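Local coordinates for protein putative sulfatase yidJ (Bacteroides fragilis, PDB 2QZU) that probably hydrolyses sulfate esters as a metal-dependent arylsulfatase of the sulfatase family, within the alkaline phosphatase clan, at residues D57-E62 with N301-T306; I209-G214 with Q220-V225; V226-P231 with G291-A296. All coordinates share one frame; numbering follows the deposited sequence.

Contact 1 (D57-E62 with N301-T306)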
loop_
_atom_site.group_PDB
_atom_site.type_symbol
_atom_site.label_atom_id
_atom_site.label_comp_id
_atom_site.label_asym_id
_atom_site.label_seq_id
_atom_site.Cartn_x
_atom_site.Cartn_y
_atom_site.Cartn_z
ATOM N N ASP A 57 -3.143 23.601 -19.344
ATOM C CA ASP A 57 -3.343 23.929 -20.756
ATOM C C ASP A 57 -3.493 25.446 -20.877
ATOM O O ASP A 57 -2.954 26.063 -21.795
ATOM C CB ASP A 57 -4.612 23.268 -21.317
ATOM C CG ASP A 57 -4.483 21.764 -21.464
ATOM O OD1 ASP A 57 -3.372 21.227 -21.267
ATOM O OD2 ASP A 57 -5.503 21.120 -21.789
ATOM N N LYS A 58 -4.243 26.033 -19.949
ATOM C CA LYS A 58 -4.464 27.477 -19.936
ATOM C C LYS A 58 -3.144 28.205 -19.680
ATOM O O LYS A 58 -2.824 29.187 -20.347
ATOM C CB LYS A 58 -5.491 27.838 -18.854
ATOM C CG LYS A 58 -5.795 29.327 -18.730
ATOM C CD LYS A 58 -6.415 29.893 -19.999
ATOM C CE LYS A 58 -6.753 31.370 -19.833
ATOM N NZ LYS A 58 -7.326 31.957 -21.076
ATOM N N LEU A 59 -2.374 27.711 -18.715
ATOM C CA LEU A 59 -1.087 28.310 -18.388
ATOM C C LEU A 59 -0.187 28.282 -19.620
ATOM O O LEU A 59 0.478 29.269 -19.941
ATOM C CB LEU A 59 -0.420 27.535 -17.249
ATOM C CG LEU A 59 0.910 28.080 -16.736
ATOM C CD1 LEU A 59 0.696 29.463 -16.124
ATOM C CD2 LEU A 59 1.480 27.118 -15.707
ATOM N N ALA A 60 -0.178 27.147 -20.309
ATOM C CA ALA A 60 0.636 26.981 -21.507
ATOM C C ALA A 60 0.232 27.972 -22.592
ATOM O O ALA A 60 1.082 28.527 -23.283
ATOM C CB ALA A 60 0.501 25.564 -22.034
ATOM N N SER A 61 -1.071 28.191 -22.736
ATOM C CA SER A 61 -1.581 29.108 -23.752
ATOM C C SER A 61 -1.176 30.550 -23.471
ATOM O O SER A 61 -1.172 31.388 -24.372
ATOM C CB SER A 61 -3.108 29.025 -23.830
ATOM O OG SER A 61 -3.699 29.663 -22.713
ATOM N N GLU A 62 -0.849 30.842 -22.219
ATOM C CA GLU A 62 -0.443 32.190 -21.843
ATOM C C GLU A 62 1.077 32.299 -21.791
ATOM O O GLU A 62 1.622 33.350 -21.451
ATOM C CB GLU A 62 -1.038 32.560 -20.483
ATOM C CG GLU A 62 -2.559 32.514 -20.442
ATOM C CD GLU A 62 -3.126 33.064 -19.147
ATOM O OE1 GLU A 62 -3.026 34.290 -18.926
ATOM O OE2 GLU A 62 -3.668 32.271 -18.350
ATOM N N ASN A 301 -2.909 40.622 -8.890
ATOM C CA ASN A 301 -2.176 41.360 -9.923
ATOM C C ASN A 301 -0.687 41.024 -9.859
ATOM O O ASN A 301 0.176 41.887 -10.065
ATOM C CB ASN A 301 -2.381 42.867 -9.747
ATOM C CG ASN A 301 -3.766 43.318 -10.174
ATOM O OD1 ASN A 301 -4.171 44.451 -9.916
ATOM N ND2 ASN A 301 -4.495 42.432 -10.842
ATOM N N LEU A 302 -0.402 39.757 -9.568
ATOM C CA LEU A 302 0.965 39.264 -9.452
ATOM C C LEU A 302 1.255 38.168 -10.472
ATOM O O LEU A 302 2.136 37.338 -10.255
ATOM C CB LEU A 302 1.203 38.703 -8.048
ATOM C CG LEU A 302 1.093 39.644 -6.847
ATOM C CD1 LEU A 302 1.193 38.846 -5.543
ATOM C CD2 LEU A 302 2.195 40.686 -6.929
ATOM N N PHE A 303 0.511 38.152 -11.573
ATOM C CA PHE A 303 0.717 37.132 -12.593
ATOM C C PHE A 303 1.540 37.651 -13.766
ATOM O O PHE A 303 2.447 36.970 -14.246
ATOM C CB PHE A 303 -0.628 36.607 -13.117
ATOM C CG PHE A 303 -0.492 35.504 -14.140
ATOM C CD1 PHE A 303 0.011 34.257 -13.776
ATOM C CD2 PHE A 303 -0.851 35.718 -15.469
ATOM C CE1 PHE A 303 0.159 33.243 -14.720
ATOM C CE2 PHE A 303 -0.706 34.708 -16.424
ATOM C CZ PHE A 303 -0.202 33.466 -16.047
ATOM N N ASP A 304 1.230 38.860 -14.220
ATOM C CA ASP A 304 1.931 39.435 -15.360
ATOM C C ASP A 304 3.428 39.634 -15.190
ATOM O O ASP A 304 4.188 39.419 -16.138
ATOM C CB ASP A 304 1.303 40.770 -15.768
ATOM C CG ASP A 304 -0.105 40.615 -16.291
ATOM O OD1 ASP A 304 -0.484 39.485 -16.667
ATOM O OD2 ASP A 304 -0.828 41.633 -16.337
ATOM N N ASN A 305 3.868 40.073 -14.013
ATOM C CA ASN A 305 5.301 40.278 -13.834
ATOM C C ASN A 305 5.921 39.250 -12.917
ATOM O O ASN A 305 6.752 39.566 -12.062
ATOM C CB ASN A 305 5.617 41.680 -13.312
ATOM C CG ASN A 305 7.087 42.027 -13.478
ATOM O OD1 ASN A 305 7.664 41.810 -14.551
ATOM N ND2 ASN A 305 7.700 42.562 -12.427
ATOM N N THR A 306 5.489 38.009 -13.106
ATOM C CA THR A 306 5.994 36.888 -12.338
ATOM C C THR A 306 6.292 35.773 -13.319
ATOM O O THR A 306 5.511 35.513 -14.233
ATOM C CB THR A 306 4.950 36.365 -11.334
ATOM O OG1 THR A 306 4.713 37.352 -10.324
ATOM C CG2 THR A 306 5.439 35.068 -10.679
#

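Contact 2 (I209-G214 with Q220-V225)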
loop_
_atom_site.group_PDB
_atom_site.type_symbol
_atom_site.label_atom_id
_atom_site.label_comp_id
_atom_site.label_asym_id
_atom_site.label_seq_id
_atom_site.Cartn_x
_atom_site.Cartn_y
_atom_site.Cartn_z
ATOM N N ILE A 209 -1.367 30.091 -1.577
ATOM C CA ILE A 209 -2.295 31.199 -1.779
ATOM C C ILE A 209 -2.136 32.219 -0.651
ATOM O O ILE A 209 -2.097 33.424 -0.896
ATOM C CB ILE A 209 -3.752 30.677 -1.858
ATOM C CG1 ILE A 209 -3.932 29.903 -3.170
ATOM C CG2 ILE A 209 -4.745 31.831 -1.767
ATOM C CD1 ILE A 209 -5.280 29.229 -3.322
ATOM N N GLU A 210 -2.029 31.744 0.584
ATOM C CA GLU A 210 -1.844 32.664 1.698
ATOM C C GLU A 210 -0.543 33.441 1.511
ATOM O O GLU A 210 -0.500 34.654 1.734
ATOM C CB GLU A 210 -1.816 31.906 3.025
ATOM C CG GLU A 210 -3.088 31.119 3.279
ATOM C CD GLU A 210 -3.125 30.489 4.653
ATOM O OE1 GLU A 210 -2.074 30.001 5.114
ATOM O OE2 GLU A 210 -4.213 30.473 5.266
ATOM N N TYR A 211 0.513 32.749 1.093
ATOM C CA TYR A 211 1.799 33.406 0.878
ATOM C C TYR A 211 1.664 34.479 -0.201
ATOM O O TYR A 211 2.113 35.613 -0.029
ATOM C CB TYR A 211 2.857 32.391 0.438
ATOM C CG TYR A 211 4.247 32.984 0.366
ATOM C CD1 TYR A 211 4.998 33.186 1.520
ATOM C CD2 TYR A 211 4.804 33.355 -0.856
ATOM C CE1 TYR A 211 6.273 33.741 1.463
ATOM C CE2 TYR A 211 6.081 33.913 -0.926
ATOM C CZ TYR A 211 6.807 34.102 0.238
ATOM O OH TYR A 211 8.070 34.645 0.184
ATOM N N ILE A 212 1.042 34.108 -1.313
ATOM C CA ILE A 212 0.838 35.024 -2.427
ATOM C C ILE A 212 -0.009 36.238 -2.033
ATOM O O ILE A 212 0.302 37.367 -2.421
ATOM C CB ILE A 212 0.192 34.282 -3.621
ATOM C CG1 ILE A 212 1.213 33.296 -4.205
ATOM C CG2 ILE A 212 -0.268 35.276 -4.672
ATOM C CD1 ILE A 212 0.651 32.336 -5.243
ATOM N N ASN A 213 -1.068 36.011 -1.262
ATOM C CA ASN A 213 -1.923 37.108 -0.814
ATOM C C ASN A 213 -1.078 38.117 -0.035
ATOM O O ASN A 213 -1.274 39.326 -0.151
ATOM C CB ASN A 213 -3.042 36.586 0.092
ATOM C CG ASN A 213 -4.112 35.817 -0.665
ATOM O OD1 ASN A 213 -4.971 35.171 -0.059
ATOM N ND2 ASN A 213 -4.075 35.886 -1.989
ATOM N N GLY A 214 -0.134 37.603 0.749
ATOM C CA GLY A 214 0.724 38.460 1.544
ATOM C C GLY A 214 1.748 39.263 0.762
ATOM O O GLY A 214 2.433 40.109 1.334
ATOM N N GLN A 220 8.443 44.378 -2.210
ATOM C CA GLN A 220 9.686 43.699 -2.559
ATOM C C GLN A 220 9.360 42.511 -3.456
ATOM O O GLN A 220 8.217 42.061 -3.500
ATOM C CB GLN A 220 10.390 43.199 -1.294
ATOM C CG GLN A 220 9.539 42.266 -0.442
ATOM C CD GLN A 220 10.250 41.809 0.816
ATOM O OE1 GLN A 220 11.239 41.079 0.755
ATOM N NE2 GLN A 220 9.752 42.240 1.967
ATOM N N PRO A 221 10.351 42.002 -4.205
ATOM C CA PRO A 221 10.046 40.853 -5.060
ATOM C C PRO A 221 9.971 39.598 -4.190
ATOM O O PRO A 221 10.396 39.611 -3.031
ATOM C CB PRO A 221 11.238 40.793 -6.015
ATOM C CG PRO A 221 11.809 42.192 -5.982
ATOM C CD PRO A 221 11.673 42.565 -4.533
ATOM N N PHE A 222 9.425 38.520 -4.739
ATOM C CA PHE A 222 9.355 37.269 -3.996
ATOM C C PHE A 222 9.591 36.073 -4.906
ATOM O O PHE A 222 9.418 36.150 -6.125
ATOM C CB PHE A 222 7.996 37.108 -3.294
ATOM C CG PHE A 222 6.842 36.845 -4.230
ATOM C CD1 PHE A 222 6.160 37.898 -4.832
ATOM C CD2 PHE A 222 6.426 35.540 -4.490
ATOM C CE1 PHE A 222 5.073 37.658 -5.679
ATOM C CE2 PHE A 222 5.341 35.290 -5.336
ATOM C CZ PHE A 222 4.663 36.351 -5.931
ATOM N N ALA A 223 10.017 34.975 -4.292
ATOM C CA ALA A 223 10.248 33.720 -4.991
ATOM C C ALA A 223 9.586 32.661 -4.123
ATOM O O ALA A 223 9.841 32.588 -2.920
ATOM C CB ALA A 223 11.748 33.433 -5.124
ATOM N N LEU A 224 8.721 31.856 -4.728
ATOM C CA LEU A 224 8.037 30.803 -3.995
ATOM C C LEU A 224 8.127 29.493 -4.756
ATOM O O LEU A 224 7.899 29.448 -5.966
ATOM C CB LEU A 224 6.556 31.161 -3.784
ATOM C CG LEU A 224 5.651 30.066 -3.195
ATOM C CD1 LEU A 224 5.972 29.876 -1.721
ATOM C CD2 LEU A 224 4.179 30.447 -3.365
ATOM N N VAL A 225 8.486 28.431 -4.049
ATOM C CA VAL A 225 8.546 27.112 -4.654
ATOM C C VAL A 225 7.408 26.305 -4.042
ATOM O O VAL A 225 7.203 26.333 -2.829
ATOM C CB VAL A 225 9.873 26.371 -4.344
ATOM C CG1 VAL A 225 9.792 24.940 -4.861
ATOM C CG2 VAL A 225 11.048 27.098 -4.975
#

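Contact 3 (V226-P231 with G291-A296)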
loop_
_atom_site.group_PDB
_atom_site.type_symbol
_atom_site.label_atom_id
_atom_site.label_comp_id
_atom_site.label_asym_id
_atom_site.label_seq_id
_atom_site.Cartn_x
_atom_site.Cartn_y
_atom_site.Cartn_z
ATOM N N VAL A 226 6.651 25.614 -4.885
ATOM C CA VAL A 226 5.571 24.757 -4.418
ATOM C C VAL A 226 5.930 23.396 -5.017
ATOM O O VAL A 226 5.819 23.192 -6.222
ATOM C CB VAL A 226 4.191 25.227 -4.934
ATOM C CG1 VAL A 226 3.100 24.322 -4.387
ATOM C CG2 VAL A 226 3.939 26.665 -4.502
ATOM N N SER A 227 6.383 22.489 -4.157
ATOM C CA SER A 227 6.819 21.156 -4.560
ATOM C C SER A 227 5.807 20.091 -4.136
ATOM O O SER A 227 5.830 19.615 -2.999
ATOM C CB SER A 227 8.188 20.878 -3.930
ATOM O OG SER A 227 8.679 19.595 -4.269
HETATM N N MSE A 228 4.925 19.717 -5.061
HETATM C CA MSE A 228 3.887 18.724 -4.779
HETATM C C MSE A 228 4.382 17.300 -4.988
HETATM O O MSE A 228 5.228 17.048 -5.845
HETATM C CB MSE A 228 2.671 18.989 -5.664
HETATM C CG MSE A 228 2.045 20.358 -5.435
HETATM SE SE MSE A 228 0.637 20.719 -6.718
HETATM C CE MSE A 228 -0.004 22.401 -5.992
ATOM N N ASN A 229 3.838 16.373 -4.207
ATOM C CA ASN A 229 4.246 14.974 -4.283
ATOM C C ASN A 229 3.532 14.203 -5.397
ATOM O O ASN A 229 4.186 13.607 -6.254
ATOM C CB ASN A 229 4.046 14.295 -2.923
ATOM C CG ASN A 229 5.024 13.156 -2.698
ATOM O OD1 ASN A 229 5.260 12.347 -3.590
ATOM N ND2 ASN A 229 5.596 13.090 -1.501
ATOM N N PRO A 230 2.184 14.184 -5.401
ATOM C CA PRO A 230 1.528 13.448 -6.491
ATOM C C PRO A 230 1.984 14.112 -7.796
ATOM O O PRO A 230 2.294 15.299 -7.801
ATOM C CB PRO A 230 0.043 13.691 -6.230
ATOM C CG PRO A 230 -0.024 13.908 -4.735
ATOM C CD PRO A 230 1.196 14.760 -4.469
ATOM N N PRO A 231 1.992 13.376 -8.922
ATOM C CA PRO A 231 1.596 11.983 -9.135
ATOM C C PRO A 231 2.589 10.891 -8.729
ATOM O O PRO A 231 2.565 9.798 -9.291
ATOM C CB PRO A 231 1.283 11.950 -10.625
ATOM C CG PRO A 231 2.322 12.862 -11.182
ATOM C CD PRO A 231 2.328 14.020 -10.207
ATOM N N GLY A 291 -4.177 25.398 -10.704
ATOM C CA GLY A 291 -5.126 26.410 -11.139
ATOM C C GLY A 291 -5.465 27.379 -10.018
ATOM O O GLY A 291 -5.639 28.578 -10.250
ATOM N N ARG A 292 -5.562 26.862 -8.796
ATOM C CA ARG A 292 -5.867 27.697 -7.637
ATOM C C ARG A 292 -4.745 28.708 -7.394
ATOM O O ARG A 292 -4.996 29.873 -7.077
ATOM C CB ARG A 292 -6.044 26.827 -6.394
ATOM C CG ARG A 292 -7.232 25.878 -6.441
ATOM C CD ARG A 292 -7.243 25.011 -5.191
ATOM N NE ARG A 292 -7.308 25.816 -3.975
ATOM C CZ ARG A 292 -6.928 25.392 -2.772
ATOM N NH1 ARG A 292 -6.443 24.166 -2.619
ATOM N NH2 ARG A 292 -7.042 26.189 -1.717
ATOM N N ILE A 293 -3.501 28.258 -7.539
ATOM C CA ILE A 293 -2.348 29.138 -7.336
ATOM C C ILE A 293 -2.303 30.233 -8.398
ATOM O O ILE A 293 -2.073 31.406 -8.088
ATOM C CB ILE A 293 -1.028 28.331 -7.365
ATOM C CG1 ILE A 293 -1.025 27.310 -6.220
ATOM C CG2 ILE A 293 0.174 29.274 -7.242
ATOM C CD1 ILE A 293 0.143 26.323 -6.272
ATOM N N ILE A 294 -2.528 29.854 -9.653
ATOM C CA ILE A 294 -2.517 30.819 -10.742
ATOM C C ILE A 294 -3.600 31.868 -10.506
ATOM O O ILE A 294 -3.371 33.062 -10.699
ATOM C CB ILE A 294 -2.776 30.135 -12.102
ATOM C CG1 ILE A 294 -1.665 29.128 -12.401
ATOM C CG2 ILE A 294 -2.862 31.182 -13.207
ATOM C CD1 ILE A 294 -0.269 29.707 -12.346
ATOM N N GLU A 295 -4.774 31.417 -10.073
ATOM C CA GLU A 295 -5.884 32.329 -9.813
ATOM C C GLU A 295 -5.526 33.337 -8.727
ATOM O O GLU A 295 -5.913 34.502 -8.803
ATOM C CB GLU A 295 -7.136 31.548 -9.399
ATOM C CG GLU A 295 -8.370 32.417 -9.222
ATOM C CD GLU A 295 -9.604 31.614 -8.859
ATOM O OE1 GLU A 295 -9.972 30.704 -9.633
ATOM O OE2 GLU A 295 -10.211 31.894 -7.802
ATOM N N ALA A 296 -4.788 32.886 -7.715
ATOM C CA ALA A 296 -4.375 33.768 -6.628
ATOM C C ALA A 296 -3.430 34.831 -7.178
ATOM O O ALA A 296 -3.511 36.003 -6.801
ATOM C CB ALA A 296 -3.688 32.969 -5.527
#

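Contact 1 (D57-E62 with N301-T306)
The ring of F303 reaches across to meet L59 on the last turn of helix 54-61 and E62 just beyond its end. L59 CD1 sits at the ring edge, near its plane, 4.1 Å from F303 CE1. The carboxylate of E62 approaches obliquely, with its plane turned 47° from that of the ring. Its OE1 lies 3.4 Å from F303 CE2, while OE2 points to another partner, K298, in a long and weak ion pair. K298 also makes a cation-pi contact with F303, so the lysine serves both the ring and the carboxylate.

F303 extends toward the helix because its CG is anti to the backbone N (chi1 -178°). The chain that carries it is a type I turn from F303 to T306. T306 OG1 donates to O of L302, the residue before the turn, at 2.6 Å, from above the carbonyl plane. The turn's own backbone bond, T306 N to F303 O, is weak. Two residues before F303, N301 is the C-prime residue of the Schellman motif that ends helix 267-299. On the other segment, S61 OG donates to K58 O at 2.6 Å. I294 and L297 of helix 267-299 and S341 of strand 338-341 complete the packing around F303.

The chemistry is mixed. A buried aromatic ring has an aliphatic methyl at its edge and an acid beside it. K298, near both ring and acid, probably offsets part of the acid's charge and makes the carboxylate easier to hold against an apolar ring.

Contact 2 (I209-G214 with Q220-V225)
Y211 of helix 200-213 lies against L224 and F222 of strand 222-228. The clearest interaction is a CH-pi contact. L224 CD1 stands over one face of the Y211 ring, 4.2 Å from its centroid and 28° off the normal. L224 has its CG anti to the backbone N (chi1 172°), which carries both methyls out toward the helix.

Apolar contacts surround it. F222 CD2 meets the edge of the tyrosine ring, 3.9 Å from Y211 CE2. The Y211 side chain runs past F222 and L224 in the opposite direction to theirs. The second methyl of L224 is shared: L224 CD2 is 3.9 Å from Y211 CD2 and 4.2 Å from I212 CG1. The I212 and L224 side chains cross at about a right angle.

The helix and strand segments run antiparallel, at 177°, with their axes 10.3 Å apart. A connection of about eight residues joins helix 200-213 to strand 222-228, so this is a helix laid back on the strand that follows it, as in the alpha/beta core of sulfatases. Strand 222-228 sits between strands 126-130 and 29-35. Y211 also meets N126 of the first and the ring of H168, while I212 packs on I293 and L297 of helix 267-299.

Contact 3 (V226-P231 with G291-A296)
Strand 222-228 of the large mixed sheet is covered here by helix 267-299, and within 291-296 I293 is the residue that touches the strand. The end of its side chain, CD1, meets two side chains of the strand. V226 CG1 is 4.0 Å from I293 CD1. The terminal methyl of M228, a selenomethionine, is about as near, with CE 3.9 Å from I293 CD1. Both pairs meet tip to tip.

V226 and M228 are two residues apart on the strand, so their side chains leave the same face of the sheet. This is the usual way a helix packs on a sheet in an alpha/beta fold such as that of the sulfatases. M228 gets there with an extended chain beyond CG (chi2 174°, chi3 174°), which carries its methyl well out from the sheet. V226 is shorter, and its CG1 lies anti to the backbone N.

I33 of the neighbouring strand 29-35 also touches I293, and I212 of helix 200-213 packs beside it. M228 in turn reaches V286 of helix 267-299 and E204 of helix 200-213. Beyond the strand the chain turns through P230 and a cis peptide before P231, whose ring packs on Y279, C282 and I283 of helix 267-299.

In the fold
Every touching residue of contacts 2 and 3 is buried; in contact 1, also buried overall, E62 is partly exposed. Contact 3 lies nearest the chain centre, about 14 Å between centres, against 20 and 21 Å for contacts 1 and 2. Contacts 2 and 3 share strand 222-228, packed by helix 200-213 in one and helix 267-299 in the other. The two helices also meet, with I212 CD1 3.7 Å from I293 CG2. Contact 1 uses the loop after helix 267-299, and L302 CD1 lies 4.1 Å from F222 CE1. I294, next to I293, packs on L59 and F303. Contact 3 is aliphatic, methyl against methyl, contact 2 adds aromatic rings, and contact 1 brings in a carboxylate.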